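Local atomic coordinates of death on curing protein (Enterobacteria phage P1, PDB entry 3DD7), a protein that acts as the toxin of the phage P1 Phd/Doc toxin-antitoxin pair, probably inhibits translation, and is inhibited by its antitoxin partner Phd through fold complementation. Residues L59-A63 / R74-N78. The protein carries 2 engineered substitutions. Numbering follows the deposited sequence.
Sequences LVATA and RTALN
A76 meets L59, T62 and A63 at once, its methyl group pressed against the backbone of the facing helix. A76 CB lies 3.4 Å from L59 O and 3.5 Å from A63 N. A63 N donates the helical hydrogen bond to L59 O, so the methyl sits against backbone atoms already paired with each other. The A63 methyl closes one flank, with A63 CB 3.7 Å from A76 CB. T62 covers another part of the alanine. T62 CG2 is anti to its own backbone N (chi1 -64°, measured to OG1), which lays this methyl 3.7 Å from A76 N. The T62 hydroxyl makes a weak hydrogen bond to Y58 O. L59 and L77 run side by side, with 4.1 Å between L59 CD1 and L77 CD1. The axes of segments 59-63 and 74-78 approach to 7.9 Å and run antiparallel (167°), consistent with the small A63 and A76 between them. T75 OG1 bonds back to A71 O. R74 O accepts hydrogen bonds from N78 N and N78 ND2; the ND2 bond is nearly straight (177°) and comes from above the carbonyl plane. N78 ND2 also bonds to the bound Phd peptide. Helices 51-65 and 72-86 form a central antiparallel pair in the Fic/Doc fold; their connection and the start of the second carry the Fic-type signature motif. Helix 31-45 packs on A61 and T62, helix 6-20 on R74, T75 and N78, and helix 97-105 on L59, A63 and L77.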
ATOM      1  N   LEU A  59      -2.079  -2.275  -3.028  1.00 17.86           N
ATOM      2  CA  LEU A  59      -1.214  -3.102  -2.219  1.00 17.27           C
ATOM      3  C   LEU A  59      -0.383  -4.045  -3.100  1.00 17.22           C
ATOM      4  O   LEU A  59       0.848  -4.061  -3.011  1.00 17.00           O
ATOM      5  CB  LEU A  59      -2.013  -3.880  -1.171  1.00 17.89           C
ATOM      6  CG  LEU A  59      -1.207  -4.512  -0.033  1.00 17.06           C
ATOM      7  CD1 LEU A  59      -2.061  -4.747   1.238  1.00 17.86           C
ATOM      8  CD2 LEU A  59      -0.531  -5.829  -0.484  1.00 18.18           C
ATOM      9  N   VAL A  60      -1.047  -4.831  -3.948  1.00 17.08           N
ATOM     10  CA  VAL A  60      -0.330  -5.796  -4.784  1.00 17.48           C
ATOM     11  C   VAL A  60       0.626  -5.085  -5.760  1.00 17.41           C
ATOM     12  O   VAL A  60       1.785  -5.504  -5.932  1.00 17.01           O
ATOM     13  CB  VAL A  60      -1.283  -6.762  -5.534  1.00 17.11           C
ATOM     14  CG1 VAL A  60      -0.509  -7.732  -6.458  1.00 17.80           C
ATOM     15  CG2 VAL A  60      -2.119  -7.571  -4.551  1.00 17.90           C
ATOM     16  N   ALA A  61       0.153  -4.006  -6.388  1.00 17.74           N
ATOM     17  CA  ALA A  61       0.967  -3.318  -7.405  1.00 17.92           C
ATOM     18  C   ALA A  61       2.293  -2.795  -6.840  1.00 18.77           C
ATOM     19  O   ALA A  61       3.355  -2.940  -7.469  1.00 18.11           O
ATOM     20  CB  ALA A  61       0.170  -2.207  -8.085  1.00 19.12           C
ATOM     21  N   THR A  62       2.243  -2.226  -5.640  1.00 18.06           N
ATOM     22  CA  THR A  62       3.445  -1.703  -4.999  1.00 19.99           C
ATOM     23  C   THR A  62       4.294  -2.835  -4.415  1.00 19.56           C
ATOM     24  O   THR A  62       5.523  -2.841  -4.560  1.00 19.40           O
ATOM     25  CB  THR A  62       3.090  -0.628  -3.961  1.00 20.83           C
ATOM     26  OG1 THR A  62       2.493   0.466  -4.666  1.00 22.96           O
ATOM     27  CG2 THR A  62       4.324  -0.121  -3.234  1.00 21.32           C
ATOM     28  N   ALA A  63       3.632  -3.808  -3.799  1.00 19.58           N
ATOM     29  CA  ALA A  63       4.347  -4.914  -3.184  1.00 19.85           C
ATOM     30  C   ALA A  63       5.188  -5.695  -4.198  1.00 20.35           C
ATOM     31  O   ALA A  63       6.289  -6.150  -3.874  1.00 20.32           O
ATOM     32  CB  ALA A  63       3.385  -5.826  -2.421  1.00 19.41           C
ATOM     33  N   ARG A  74       6.325  -2.305   3.162  1.00 18.81           N
ATOM     34  CA  ARG A  74       5.763  -1.298   4.071  1.00 17.73           C
ATOM     35  C   ARG A  74       4.960  -0.257   3.305  1.00 18.26           C
ATOM     36  O   ARG A  74       3.846   0.103   3.711  1.00 17.95           O
ATOM     37  CB  ARG A  74       6.851  -0.641   4.920  1.00 18.13           C
ATOM     38  CG  ARG A  74       7.211  -1.464   6.141  1.00 17.86           C
ATOM     39  CD  ARG A  74       8.374  -0.768   6.874  1.00 18.47           C
ATOM     40  NE  ARG A  74       9.677  -1.109   6.302  1.00 20.48           N
ATOM     41  CZ  ARG A  74      10.768  -0.339   6.367  1.00 22.62           C
ATOM     42  NH1 ARG A  74      10.707   0.885   6.874  1.00 19.72           N
ATOM     43  NH2 ARG A  74      11.922  -0.785   5.887  1.00 20.09           N
ATOM     44  N   THR A  75       5.503   0.195   2.176  1.00 17.53           N
ATOM     45  CA  THR A  75       4.861   1.266   1.423  1.00 17.90           C
ATOM     46  C   THR A  75       3.585   0.711   0.819  1.00 17.83           C
ATOM     47  O   THR A  75       2.572   1.392   0.806  1.00 18.33           O
ATOM     48  CB  THR A  75       5.820   1.858   0.368  1.00 17.55           C
ATOM     49  OG1 THR A  75       6.994   2.364   1.044  1.00 17.06           O
ATOM     50  CG2 THR A  75       5.128   2.965  -0.449  1.00 18.86           C
ATOM     51  N   ALA A  76       3.637  -0.548   0.374  1.00 18.52           N
ATOM     52  CA  ALA A  76       2.473  -1.221  -0.216  1.00 18.46           C
ATOM     53  C   ALA A  76       1.324  -1.230   0.807  1.00 18.68           C
ATOM     54  O   ALA A  76       0.240  -0.732   0.535  1.00 18.89           O
ATOM     55  CB  ALA A  76       2.833  -2.630  -0.613  1.00 18.36           C
ATOM     56  N   LEU A  77       1.619  -1.751   2.001  1.00 18.47           N
ATOM     57  CA  LEU A  77       0.636  -1.869   3.086  1.00 18.80           C
ATOM     58  C   LEU A  77       0.049  -0.522   3.539  1.00 18.54           C
ATOM     59  O   LEU A  77      -1.172  -0.345   3.567  1.00 17.57           O
ATOM     60  CB  LEU A  77       1.224  -2.629   4.282  1.00 19.44           C
ATOM     61  CG  LEU A  77       0.265  -2.754   5.463  1.00 20.95           C
ATOM     62  CD1 LEU A  77      -1.022  -3.485   5.039  1.00 20.62           C
ATOM     63  CD2 LEU A  77       0.936  -3.486   6.598  1.00 20.02           C
ATOM     64  N   ASN A  78       0.929   0.411   3.877  1.00 18.29           N
ATOM     65  CA  ASN A  78       0.502   1.714   4.381  1.00 18.89           C
ATOM     66  C   ASN A  78      -0.288   2.495   3.331  1.00 18.72           C
ATOM     67  O   ASN A  78      -1.268   3.158   3.683  1.00 18.50           O
ATOM     68  CB  ASN A  78       1.710   2.519   4.899  1.00 19.14           C
ATOM     69  CG  ASN A  78       2.283   1.955   6.203  1.00 21.04           C
ATOM     70  OD1 ASN A  78       1.948   2.426   7.303  1.00 25.60           O
ATOM     71  ND2 ASN A  78       3.159   0.975   6.092  1.00 24.60           N
TER